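Local coordinates for protein 2-hydroxyhepta-2,4-diene-1,7-dioate isomerase (Mycobacterium abscessus, PDB 3RR6) that is of unknown function but belongs to the fumarylacetoacetate hydrolase family and may act as a metal-dependent isomerase or acetylpyruvate hydrolase, at residues G211-W216 / D227-G232; P89-K94 / A219-L224; V16-I21 / A60-S65; T191-Q196 / G238-G243. One frame throughout, in Å; residues are numbered along the deposited sequence.

Contact 1: residues G211-W216 / D227-G232; sequences GAIVEW and DVILTG
Ile213, Val214, Ile229 and Thr231 meet in a buried, wholly apolar contact between helix 210-220 and the strand 228-230 with the turn after it. Along 211-216, Ile213 is the first residue to touch and carries most of the contact. Its two branches are used separately. CG2 stands anti to the backbone N and touches CG2 of Ile229 at 3.5 Å; the two isoleucines lie alongside with their branches running opposite ways. The other branch, placed beside the backbone N by chi1 of -66° and then extended, runs farther out, and its CD1 reaches CG2 of Thr231 at 3.7 Å and CB of the same residue just as closely. Ile213 and Thr231 stand roughly perpendicular to each other. OG1 of Thr231 is satisfied by a hydrogen bond to Leu121 O on strand 115-125, so that CB and CG2 are what meet the helix. Ile213 is covered in addition by Met70 and Asn73, and Asn73 ND2 bonds to Thr231 O. Val214 adds a looser touch, CG2 to CD1 of Ile229 at 4.2 Å, and also packs on Ala137 and Ile141. The arrangement is alpha/beta layer packing, one helix laid by branched aliphatic side chains on the face formed by strand 228-230 and its neighbours, 67-70 (parallel) and 115-125 (antiparallel), in the FAA hydrolase C-terminal fold.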
loop_
_atom_site.group_PDB
_atom_site.type_symbol
_atom_site.label_atom_id
_atom_site.label_comp_id
_atom_site.label_asym_id
_atom_site.label_seq_id
_atom_site.Cartn_x
_atom_site.Cartn_y
_atom_site.Cartn_z
ATOM N N GLY A 211 13.397 7.075 0.349
ATOM C CA GLY A 211 14.097 7.907 1.322
ATOM C C GLY A 211 13.606 9.346 1.353
ATOM O O GLY A 211 13.381 9.918 2.420
ATOM N N ALA A 212 13.435 9.927 0.172
ATOM C CA ALA A 212 12.965 11.298 0.025
ATOM C C ALA A 212 11.543 11.453 0.559
ATOM O O ALA A 212 11.212 12.458 1.183
ATOM C CB ALA A 212 13.030 11.711 -1.446
ATOM N N ILE A 213 10.712 10.444 0.314
ATOM C CA ILE A 213 9.337 10.435 0.797
ATOM C C ILE A 213 9.286 10.406 2.318
ATOM O O ILE A 213 8.568 11.187 2.930
ATOM C CB ILE A 213 8.552 9.242 0.217
ATOM C CG1 ILE A 213 8.391 9.401 -1.291
ATOM C CG2 ILE A 213 7.162 9.115 0.883
ATOM C CD1 ILE A 213 7.877 8.138 -1.988
ATOM N N VAL A 214 10.047 9.498 2.921
ATOM C CA VAL A 214 10.093 9.413 4.395
ATOM C C VAL A 214 10.649 10.708 4.983
ATOM O O VAL A 214 10.140 11.214 5.987
ATOM C CB VAL A 214 10.882 8.185 4.854
ATOM C CG1 VAL A 214 11.135 8.215 6.368
ATOM C CG2 VAL A 214 10.136 6.914 4.463
ATOM N N GLU A 215 11.678 11.276 4.355
ATOM C CA GLU A 215 12.203 12.566 4.803
ATOM C C GLU A 215 11.140 13.672 4.797
ATOM O O GLU A 215 10.989 14.413 5.777
ATOM C CB GLU A 215 13.420 12.990 3.970
ATOM C CG GLU A 215 14.097 14.252 4.472
ATOM C CD GLU A 215 15.326 14.624 3.682
ATOM O OE1 GLU A 215 16.305 13.859 3.698
ATOM O OE2 GLU A 215 15.316 15.701 3.046
ATOM N N TRP A 216 10.388 13.769 3.708
ATOM C CA TRP A 216 9.360 14.803 3.598
ATOM C C TRP A 216 8.247 14.594 4.619
ATOM O O TRP A 216 7.888 15.526 5.355
ATOM C CB TRP A 216 8.780 14.828 2.182
ATOM C CG TRP A 216 7.785 15.911 1.929
ATOM C CD1 TRP A 216 6.422 15.817 2.043
ATOM C CD2 TRP A 216 8.057 17.249 1.489
ATOM N NE1 TRP A 216 5.838 17.018 1.711
ATOM C CE2 TRP A 216 6.816 17.910 1.359
ATOM C CE3 TRP A 216 9.228 17.949 1.181
ATOM C CZ2 TRP A 216 6.716 19.238 0.944
ATOM C CZ3 TRP A 216 9.123 19.266 0.773
ATOM C CH2 TRP A 216 7.873 19.897 0.661
ATOM N N ASP A 227 2.392 2.645 10.641
ATOM C CA ASP A 227 1.925 3.636 9.676
ATOM C C ASP A 227 2.334 3.240 8.252
ATOM O O ASP A 227 3.387 2.643 8.029
ATOM C CB ASP A 227 2.457 5.034 9.999
ATOM C CG ASP A 227 1.725 5.698 11.150
ATOM O OD1 ASP A 227 0.705 5.144 11.636
ATOM O OD2 ASP A 227 2.181 6.786 11.568
ATOM N N VAL A 228 1.489 3.602 7.305
ATOM C CA VAL A 228 1.686 3.270 5.900
ATOM C C VAL A 228 1.872 4.552 5.106
ATOM O O VAL A 228 1.132 5.514 5.312
ATOM C CB VAL A 228 0.486 2.491 5.368
ATOM C CG1 VAL A 228 0.572 2.298 3.853
ATOM C CG2 VAL A 228 0.379 1.133 6.063
ATOM N N ILE A 229 2.862 4.567 4.215
ATOM C CA ILE A 229 3.021 5.653 3.247
ATOM C C ILE A 229 2.927 5.077 1.834
ATOM O O ILE A 229 3.757 4.259 1.425
ATOM C CB ILE A 229 4.352 6.416 3.383
ATOM C CG1 ILE A 229 4.560 6.910 4.813
ATOM C CG2 ILE A 229 4.353 7.595 2.387
ATOM C CD1 ILE A 229 5.980 7.462 5.073
ATOM N N LEU A 230 1.902 5.486 1.093
ATOM C CA LEU A 230 1.751 5.087 -0.308
ATOM C C LEU A 230 2.604 6.012 -1.162
ATOM O O LEU A 230 2.542 7.229 -1.012
ATOM C CB LEU A 230 0.289 5.155 -0.737
ATOM C CG LEU A 230 -0.704 4.329 0.077
ATOM C CD1 LEU A 230 -2.091 4.447 -0.526
ATOM C CD2 LEU A 230 -0.274 2.864 0.136
ATOM N N THR A 231 3.393 5.440 -2.061
ATOM C CA THR A 231 4.463 6.200 -2.720
ATOM C C THR A 231 4.106 6.842 -4.067
ATOM O O THR A 231 4.968 7.439 -4.700
ATOM C CB THR A 231 5.710 5.329 -2.898
ATOM O OG1 THR A 231 5.386 4.180 -3.694
ATOM C CG2 THR A 231 6.263 4.893 -1.527
ATOM N N GLY A 232 2.845 6.748 -4.473
ATOM C CA GLY A 232 2.365 7.351 -5.720
ATOM C C GLY A 232 1.998 6.293 -6.751
ATOM O O GLY A 232 2.094 5.097 -6.494
#

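Contact 2: residues P89-K94 / A219-L224; sequences PVIFIK and AVMTLL
Ile91 and Ile93 of strand 91-94, which pairs antiparallel with strand 67-70, face residues 220-221, where the chain leaves helix 210-220. Being two apart on the strand, the isoleucines project on the same side, whereas Phe92 between them points away and meets the ring of Trp162. Met221 supplies the opposing group. Its CG sits between the backbone N and the carbonyl carbon (chi1 58°), and a bend at chi3 of 74° brings CE round to the strand. This methyl meets CD1 of Ile91 tip to tip at 4.1 Å and also touches CD1 of Ile93 at 4.3 Å, so one flexible thioether end serves both isoleucines. Val220 extends the patch with CG2, which lies 4.5 Å from CD1 of Ile91. Met221 also rests on Val68 and Lys66, and Ile91 on Met70 and Trp216. No hydrogen bond joins the two segments. With its methyl groups only loosely apposed at a surface of the chain, the contact depends on dispersion and on the shedding of water, and it prescribes little about the precise direction of approach.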
loop_
_atom_site.group_PDB
_atom_site.type_symbol
_atom_site.label_atom_id
_atom_site.label_comp_id
_atom_site.label_asym_id
_atom_site.label_seq_id
_atom_site.Cartn_x
_atom_site.Cartn_y
_atom_site.Cartn_z
ATOM N N PRO A 89 6.884 17.326 -3.074
ATOM C CA PRO A 89 5.819 16.345 -2.818
ATOM C C PRO A 89 4.481 16.972 -2.419
ATOM O O PRO A 89 4.457 18.000 -1.725
ATOM C CB PRO A 89 6.374 15.538 -1.643
ATOM C CG PRO A 89 7.843 15.659 -1.785
ATOM C CD PRO A 89 8.069 17.051 -2.248
ATOM N N VAL A 90 3.389 16.344 -2.860
ATOM C CA VAL A 90 2.050 16.697 -2.427
ATOM C C VAL A 90 1.507 15.495 -1.666
ATOM O O VAL A 90 1.365 14.418 -2.251
ATOM C CB VAL A 90 1.131 16.994 -3.631
ATOM C CG1 VAL A 90 -0.299 17.210 -3.169
ATOM C CG2 VAL A 90 1.625 18.213 -4.389
ATOM N N ILE A 91 1.253 15.653 -0.373
ATOM C CA ILE A 91 0.796 14.510 0.433
ATOM C C ILE A 91 -0.643 14.688 0.884
ATOM O O ILE A 91 -1.161 15.795 0.929
ATOM C CB ILE A 91 1.707 14.256 1.661
ATOM C CG1 ILE A 91 1.682 15.444 2.633
ATOM C CG2 ILE A 91 3.131 13.962 1.186
ATOM C CD1 ILE A 91 2.370 15.179 3.974
ATOM N N PHE A 92 -1.275 13.569 1.206
ATOM C CA PHE A 92 -2.613 13.593 1.803
ATOM C C PHE A 92 -2.759 12.377 2.684
ATOM O O PHE A 92 -1.874 11.512 2.706
ATOM C CB PHE A 92 -3.698 13.632 0.731
ATOM C CG PHE A 92 -3.452 12.697 -0.393
ATOM C CD1 PHE A 92 -2.676 13.101 -1.479
ATOM C CD2 PHE A 92 -3.958 11.410 -0.369
ATOM C CE1 PHE A 92 -2.420 12.246 -2.518
ATOM C CE2 PHE A 92 -3.698 10.539 -1.426
ATOM C CZ PHE A 92 -2.925 10.962 -2.491
ATOM N N ILE A 93 -3.832 12.350 3.466
ATOM C CA ILE A 93 -4.069 11.261 4.400
ATOM C C ILE A 93 -5.339 10.512 4.052
ATOM O O ILE A 93 -6.360 11.120 3.714
ATOM C CB ILE A 93 -4.144 11.760 5.850
ATOM C CG1 ILE A 93 -2.753 12.167 6.324
ATOM C CG2 ILE A 93 -4.719 10.688 6.783
ATOM C CD1 ILE A 93 -2.754 13.010 7.579
ATOM N N LYS A 94 -5.248 9.195 4.122
ATOM C CA LYS A 94 -6.407 8.319 4.071
ATOM C C LYS A 94 -6.620 7.790 5.484
ATOM O O LYS A 94 -5.666 7.412 6.152
ATOM C CB LYS A 94 -6.182 7.186 3.078
ATOM C CG LYS A 94 -6.094 7.671 1.622
ATOM C CD LYS A 94 -5.545 6.605 0.662
ATOM C CE LYS A 94 -6.531 5.522 0.297
ATOM N NZ LYS A 94 -7.493 5.910 -0.809
ATOM N N ALA A 219 9.263 15.019 8.317
ATOM C CA ALA A 219 9.539 16.400 8.697
ATOM C C ALA A 219 8.249 17.107 9.121
ATOM O O ALA A 219 8.276 18.026 9.946
ATOM C CB ALA A 219 10.193 17.152 7.529
ATOM N N VAL A 220 7.133 16.678 8.540
ATOM C CA VAL A 220 5.807 17.229 8.864
ATOM C C VAL A 220 5.248 16.621 10.139
ATOM O O VAL A 220 4.906 17.344 11.069
ATOM C CB VAL A 220 4.800 16.973 7.727
ATOM C CG1 VAL A 220 3.442 17.591 8.053
ATOM C CG2 VAL A 220 5.304 17.551 6.420
ATOM N N MET A 221 5.165 15.292 10.183
ATOM C CA MET A 221 4.414 14.594 11.230
ATOM C C MET A 221 5.194 13.413 11.778
ATOM O O MET A 221 5.912 12.721 11.040
ATOM C CB MET A 221 3.062 14.110 10.693
ATOM C CG MET A 221 3.145 13.181 9.500
ATOM S SD MET A 221 1.529 12.885 8.737
ATOM C CE MET A 221 1.264 14.453 7.894
ATOM N N THR A 222 5.032 13.176 13.073
ATOM C CA THR A 222 5.541 11.962 13.694
ATOM C C THR A 222 4.895 10.736 13.040
ATOM O O THR A 222 3.686 10.703 12.781
ATOM C CB THR A 222 5.266 11.961 15.200
ATOM O OG1 THR A 222 6.064 12.968 15.833
ATOM C CG2 THR A 222 5.594 10.606 15.822
ATOM N N LEU A 223 5.727 9.732 12.758
ATOM C CA LEU A 223 5.273 8.459 12.213
ATOM C C LEU A 223 5.388 7.400 13.307
ATOM O O LEU A 223 6.329 7.413 14.106
ATOM C CB LEU A 223 6.104 8.069 11.001
ATOM C CG LEU A 223 5.941 8.990 9.783
ATOM C CD1 LEU A 223 6.995 8.693 8.726
ATOM C CD2 LEU A 223 4.528 8.859 9.208
ATOM N N LEU A 224 4.408 6.510 13.359
ATOM C CA LEU A 224 4.345 5.464 14.382
ATOM C C LEU A 224 4.535 4.095 13.722
ATOM O O LEU A 224 4.226 3.934 12.547
ATOM C CB LEU A 224 2.995 5.532 15.091
ATOM C CG LEU A 224 2.707 6.878 15.771
ATOM C CD1 LEU A 224 1.274 6.943 16.292
ATOM C CD2 LEU A 224 3.729 7.154 16.879
#

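Contact 3: residues V16-I21 / A60-S65; sequences VAFVSI and APILAS. With EDO (1,2-ethanediol), chain P.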
loop_
_atom_site.group_PDB
_atom_site.type_symbol
_atom_site.label_atom_id
_atom_site.label_comp_id
_atom_site.label_asym_id
_atom_site.label_seq_id
_atom_site.Cartn_x
_atom_site.Cartn_y
_atom_site.Cartn_z
ATOM N N VAL A 16 -7.690 -14.375 15.063
ATOM C CA VAL A 16 -6.845 -13.486 14.246
ATOM C C VAL A 16 -5.421 -13.421 14.807
ATOM O O VAL A 16 -5.236 -13.381 16.023
ATOM C CB VAL A 16 -7.442 -12.069 14.196
ATOM C CG1 VAL A 16 -6.474 -11.073 13.550
ATOM C CG2 VAL A 16 -8.780 -12.089 13.465
ATOM N N ALA A 17 -4.424 -13.411 13.922
ATOM C CA ALA A 17 -3.023 -13.489 14.333
ATOM C C ALA A 17 -2.089 -12.737 13.388
ATOM O O ALA A 17 -2.347 -12.651 12.193
ATOM C CB ALA A 17 -2.595 -14.949 14.408
ATOM N N PHE A 18 -1.000 -12.213 13.943
ATOM C CA PHE A 18 0.103 -11.660 13.165
ATOM C C PHE A 18 1.050 -12.827 12.913
ATOM O O PHE A 18 1.368 -13.585 13.844
ATOM C CB PHE A 18 0.796 -10.526 13.940
ATOM C CG PHE A 18 1.769 -9.709 13.123
ATOM C CD1 PHE A 18 1.325 -8.898 12.092
ATOM C CD2 PHE A 18 3.137 -9.730 13.402
ATOM C CE1 PHE A 18 2.221 -8.132 11.352
ATOM C CE2 PHE A 18 4.021 -8.960 12.668
ATOM C CZ PHE A 18 3.561 -8.175 11.635
ATOM N N VAL A 19 1.478 -12.987 11.662
ATOM C CA VAL A 19 2.205 -14.174 11.240
ATOM C C VAL A 19 3.400 -13.887 10.343
ATOM O O VAL A 19 3.459 -12.854 9.670
ATOM C CB VAL A 19 1.279 -15.153 10.468
ATOM C CG1 VAL A 19 0.234 -15.740 11.401
ATOM C CG2 VAL A 19 0.607 -14.453 9.265
ATOM N N SER A 20 4.345 -14.829 10.353
ATOM C CA SER A 20 5.376 -14.937 9.332
ATOM C C SER A 20 4.890 -15.943 8.287
ATOM O O SER A 20 4.486 -17.061 8.632
ATOM C CB SER A 20 6.697 -15.408 9.957
ATOM O OG SER A 20 7.681 -15.692 8.973
ATOM N N ILE A 21 4.916 -15.554 7.014
ATOM C CA ILE A 21 4.444 -16.415 5.928
ATOM C C ILE A 21 5.649 -17.019 5.219
ATOM O O ILE A 21 6.495 -16.302 4.688
ATOM C CB ILE A 21 3.552 -15.639 4.936
ATOM C CG1 ILE A 21 2.292 -15.135 5.656
ATOM C CG2 ILE A 21 3.170 -16.527 3.743
ATOM C CD1 ILE A 21 1.810 -13.802 5.190
ATOM N N ALA A 60 -5.621 -7.411 5.884
ATOM C CA ALA A 60 -4.645 -6.334 5.722
ATOM C C ALA A 60 -3.472 -6.643 6.648
ATOM O O ALA A 60 -3.685 -7.094 7.771
ATOM C CB ALA A 60 -5.243 -4.980 6.063
ATOM N N PRO A 61 -2.233 -6.427 6.179
ATOM C CA PRO A 61 -1.084 -6.999 6.907
ATOM C C PRO A 61 -0.610 -6.262 8.159
ATOM O O PRO A 61 0.300 -6.748 8.838
ATOM C CB PRO A 61 0.024 -6.993 5.851
ATOM C CG PRO A 61 -0.354 -5.901 4.918
ATOM C CD PRO A 61 -1.848 -5.979 4.829
ATOM N N ILE A 62 -1.197 -5.110 8.453
ATOM C CA ILE A 62 -0.750 -4.296 9.581
ATOM C C ILE A 62 -1.911 -3.443 10.074
ATOM O O ILE A 62 -2.831 -3.136 9.309
ATOM C CB ILE A 62 0.451 -3.404 9.146
ATOM C CG1 ILE A 62 1.287 -2.974 10.344
ATOM C CG2 ILE A 62 -0.027 -2.213 8.333
ATOM C CD1 ILE A 62 2.298 -3.999 10.766
ATOM N N LEU A 63 -1.877 -3.099 11.357
ATOM C CA LEU A 63 -2.792 -2.140 11.944
ATOM C C LEU A 63 -2.109 -0.771 11.922
ATOM O O LEU A 63 -1.190 -0.513 12.708
ATOM C CB LEU A 63 -3.128 -2.559 13.379
ATOM C CG LEU A 63 -3.805 -3.928 13.512
ATOM C CD1 LEU A 63 -4.031 -4.254 14.998
ATOM C CD2 LEU A 63 -5.098 -3.945 12.728
ATOM N N ALA A 64 -2.509 0.065 10.964
ATOM C CA ALA A 64 -1.909 1.387 10.758
ATOM C C ALA A 64 -2.675 2.459 11.491
ATOM O O ALA A 64 -3.905 2.470 11.453
ATOM C CB ALA A 64 -1.889 1.728 9.249
ATOM N N SER A 65 -1.967 3.375 12.143
ATOM C CA SER A 65 -2.647 4.510 12.778
ATOM C C SER A 65 -3.120 5.518 11.732
ATOM O O SER A 65 -4.164 6.139 11.899
ATOM C CB SER A 65 -1.782 5.179 13.850
ATOM O OG SER A 65 -0.916 6.162 13.326
HETATM C C1 EDO P . 0.489 -5.613 13.357
HETATM O O1 EDO P . 0.007 -4.262 13.402
HETATM C C2 EDO P . 1.731 -5.763 14.234
HETATM O O2 EDO P . 1.365 -6.260 15.526
#
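Phe18 reaches from strand 15-22 to Pro61 and Ile62 in the loop between strands 57-58 and 67-70. At CB the chain turns so that CG is anti to the backbone N (chi1 -169°), which brings the ring nearer the loop than the direction of CB alone would suggest. CG lies 4.1 Å from C2 of a bound 1,2-ethanediol, probably taken up from the crystallisation liquor. CD1 comes closer, 3.6 Å from the diol atom C1. Next along the ring, CE1 meets the protein on the other segment: Pro61 O is at the ring's edge, near its plane, 3.5 Å from CE1, and Ile62 CD1 approaches the same carbon obliquely at 4.2 Å. Pro61 O is buried here and has no hydrogen-bond partner in the model, so the aromatic edge is its neighbour without replacing a true donor. At the tip, CZ is 4.0 Å from C2 of the diol; that carbon lies over the centre of one ring face, 3.7 Å above the plane. The diol's O1 accepts a nearly straight hydrogen bond from Leu63 N (3.0 Å, 170°) and also touches Ile62 CD1. Pro61 and Ile62 also pack on Ile178 of strand 172-179. The contact joins strand 15-22 of the Rv2993c-like N-terminal region, by an aromatic ring edge, to the loop leading to strand 67-70.

Contact 4: residues T191-Q196 / G238-G243; sequences TEVNGQ and GPIVDG
Val193 and Ile240 make the apolar part of this contact, with CG2 of Val193 lying 4.4 Å from CG2 of Ile240. The touch is light. The gamma methyl of Ile240 does the meeting, while the longer branch leads away. His117 of strand 115-125 packs on both side chains, and Val246 backs Val193 while Val260 backs Ile240. Backbone bonds hold residues 191-196 in shape: Val193 N to Gln196 O at 2.9 Å and Gln196 N to Val193 O at 3.0 Å close a type I' turn between strands 188-193 and 196-202. Asn194 and Gly195 occupy its corners, both with positive phi, the Asn-Gly pair well known from two-residue beta-hairpins. The polar part concerns Asn194. Its OD1 is 4.3 Å from Gly243 O, but both are acceptors and no bond joins them. OD1 accepts a hydrogen bond from Thr245 N and is also hydrogen-bonded to a bound di(hydroxyethyl)ether, probably from the crystallisation liquor, while ND2 is bonded to Asp244 OD1. The other oxygen of that carboxylate, OD2, is bonded to Val241 N, so Asp244 ties the hairpin turn to residues 240-243. Pro239 O is likewise bonded to Arg198 NH1 on the neighbouring hairpin strand. Direct contact between the segments is therefore slight, and their polar connection runs through residues just beyond them, chiefly one bridging aspartate, whose two oxygens hold the Asn194 amide and the Val241 N-H.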
loop_
_atom_site.group_PDB
_atom_site.type_symbol
_atom_site.label_atom_id
_atom_site.label_comp_id
_atom_site.label_asym_id
_atom_site.label_seq_id
_atom_site.Cartn_x
_atom_site.Cartn_y
_atom_site.Cartn_z
ATOM N N THR A 191 -0.938 -2.811 -12.753
ATOM C CA THR A 191 -2.337 -2.894 -12.337
ATOM C C THR A 191 -3.141 -3.509 -13.463
ATOM O O THR A 191 -2.983 -3.099 -14.621
ATOM C CB THR A 191 -2.908 -1.509 -12.034
ATOM O OG1 THR A 191 -2.119 -0.890 -11.015
ATOM C CG2 THR A 191 -4.368 -1.602 -11.573
ATOM N N GLU A 192 -3.974 -4.492 -13.121
ATOM C CA GLU A 192 -4.859 -5.146 -14.087
ATOM C C GLU A 192 -6.315 -5.001 -13.664
ATOM O O GLU A 192 -6.635 -5.076 -12.483
ATOM C CB GLU A 192 -4.510 -6.636 -14.239
ATOM C CG GLU A 192 -3.123 -6.916 -14.764
ATOM C CD GLU A 192 -2.826 -8.405 -14.936
ATOM O OE1 GLU A 192 -3.738 -9.239 -14.720
ATOM O OE2 GLU A 192 -1.677 -8.737 -15.310
ATOM N N VAL A 193 -7.192 -4.795 -14.638
ATOM C CA VAL A 193 -8.634 -4.826 -14.412
ATOM C C VAL A 193 -9.186 -5.912 -15.328
ATOM O O VAL A 193 -9.033 -5.842 -16.552
ATOM C CB VAL A 193 -9.293 -3.476 -14.709
ATOM C CG1 VAL A 193 -10.825 -3.570 -14.596
ATOM C CG2 VAL A 193 -8.747 -2.396 -13.783
ATOM N N ASN A 194 -9.789 -6.931 -14.723
ATOM C CA ASN A 194 -10.317 -8.084 -15.469
ATOM C C ASN A 194 -9.267 -8.692 -16.410
ATOM O O ASN A 194 -9.577 -9.079 -17.537
ATOM C CB ASN A 194 -11.581 -7.683 -16.227
ATOM C CG ASN A 194 -12.619 -7.066 -15.332
ATOM O OD1 ASN A 194 -12.731 -7.430 -14.157
ATOM N ND2 ASN A 194 -13.377 -6.113 -15.872
ATOM N N GLY A 195 -8.024 -8.740 -15.929
ATOM C CA GLY A 195 -6.909 -9.316 -16.665
ATOM C C GLY A 195 -6.275 -8.441 -17.732
ATOM O O GLY A 195 -5.360 -8.891 -18.420
ATOM N N GLN A 196 -6.765 -7.208 -17.882
ATOM C CA GLN A 196 -6.256 -6.269 -18.879
ATOM C C GLN A 196 -5.296 -5.309 -18.159
ATOM O O GLN A 196 -5.659 -4.747 -17.124
ATOM C CB GLN A 196 -7.424 -5.497 -19.498
ATOM C CG GLN A 196 -8.451 -6.385 -20.223
ATOM C CD GLN A 196 -9.748 -5.660 -20.541
ATOM O OE1 GLN A 196 -9.854 -4.443 -20.373
ATOM N NE2 GLN A 196 -10.751 -6.409 -20.992
ATOM N N GLY A 238 -7.390 4.683 -14.255
ATOM C CA GLY A 238 -8.677 4.642 -14.929
ATOM C C GLY A 238 -9.749 4.035 -14.058
ATOM O O GLY A 238 -9.490 3.679 -12.909
ATOM N N PRO A 239 -10.964 3.902 -14.610
ATOM C CA PRO A 239 -12.123 3.539 -13.804
ATOM C C PRO A 239 -12.219 2.073 -13.401
ATOM O O PRO A 239 -11.729 1.185 -14.109
ATOM C CB PRO A 239 -13.300 3.910 -14.714
ATOM C CG PRO A 239 -12.766 3.776 -16.065
ATOM C CD PRO A 239 -11.347 4.257 -15.985
ATOM N N ILE A 240 -12.855 1.844 -12.255
ATOM C CA ILE A 240 -13.317 0.533 -11.825
ATOM C C ILE A 240 -14.827 0.651 -11.636
ATOM O O ILE A 240 -15.327 1.700 -11.192
ATOM C CB ILE A 240 -12.624 0.036 -10.533
ATOM C CG1 ILE A 240 -12.714 1.072 -9.407
ATOM C CG2 ILE A 240 -11.177 -0.291 -10.825
ATOM C CD1 ILE A 240 -12.214 0.560 -8.047
ATOM N N VAL A 241 -15.545 -0.402 -12.026
ATOM C CA VAL A 241 -17.006 -0.421 -11.964
ATOM C C VAL A 241 -17.494 -1.725 -11.356
ATOM O O VAL A 241 -16.735 -2.687 -11.208
ATOM C CB VAL A 241 -17.653 -0.210 -13.366
ATOM C CG1 VAL A 241 -17.246 1.138 -13.941
ATOM C CG2 VAL A 241 -17.298 -1.359 -14.321
ATOM N N ASP A 242 -18.771 -1.737 -10.990
ATOM C CA ASP A 242 -19.406 -2.912 -10.427
ATOM C C ASP A 242 -19.125 -4.146 -11.277
ATOM O O ASP A 242 -19.323 -4.135 -12.507
ATOM C CB ASP A 242 -20.917 -2.680 -10.342
ATOM C CG ASP A 242 -21.655 -3.840 -9.701
ATOM O OD1 ASP A 242 -21.312 -4.236 -8.578
ATOM O OD2 ASP A 242 -22.607 -4.366 -10.335
ATOM N N GLY A 243 -18.660 -5.202 -10.622
ATOM C CA GLY A 243 -18.362 -6.457 -11.282
ATOM C C GLY A 243 -16.915 -6.643 -11.684
ATOM O O GLY A 243 -16.521 -7.752 -12.051
#

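In the fold
Contacts 1 and 2 are neighbours, their centres about 8 Å apart, and share helix 210-220: Trp216 CD2 packs 3.6 Å from Pro89 CG, and Ile229 CD1 lies 4.0 Å from Leu223 CD1. Contact 3, centred about 20 Å from contact 1, is joined to it by a probable hydrogen bond, Asp227 OD1 to Ser65 OG at 2.6 Å, and by Val228 on Ile62 and Ala64. Contact 4 stands apart, on the opposite side of the chain's centre from contacts 1 and 2, about 26 and 29 Å between centres; its nearest atoms to contact 3 are about 17 Å away. Lys94 of contact 2 forms a salt bridge to Asp149, and Leu230 of contact 1 touches that same residue.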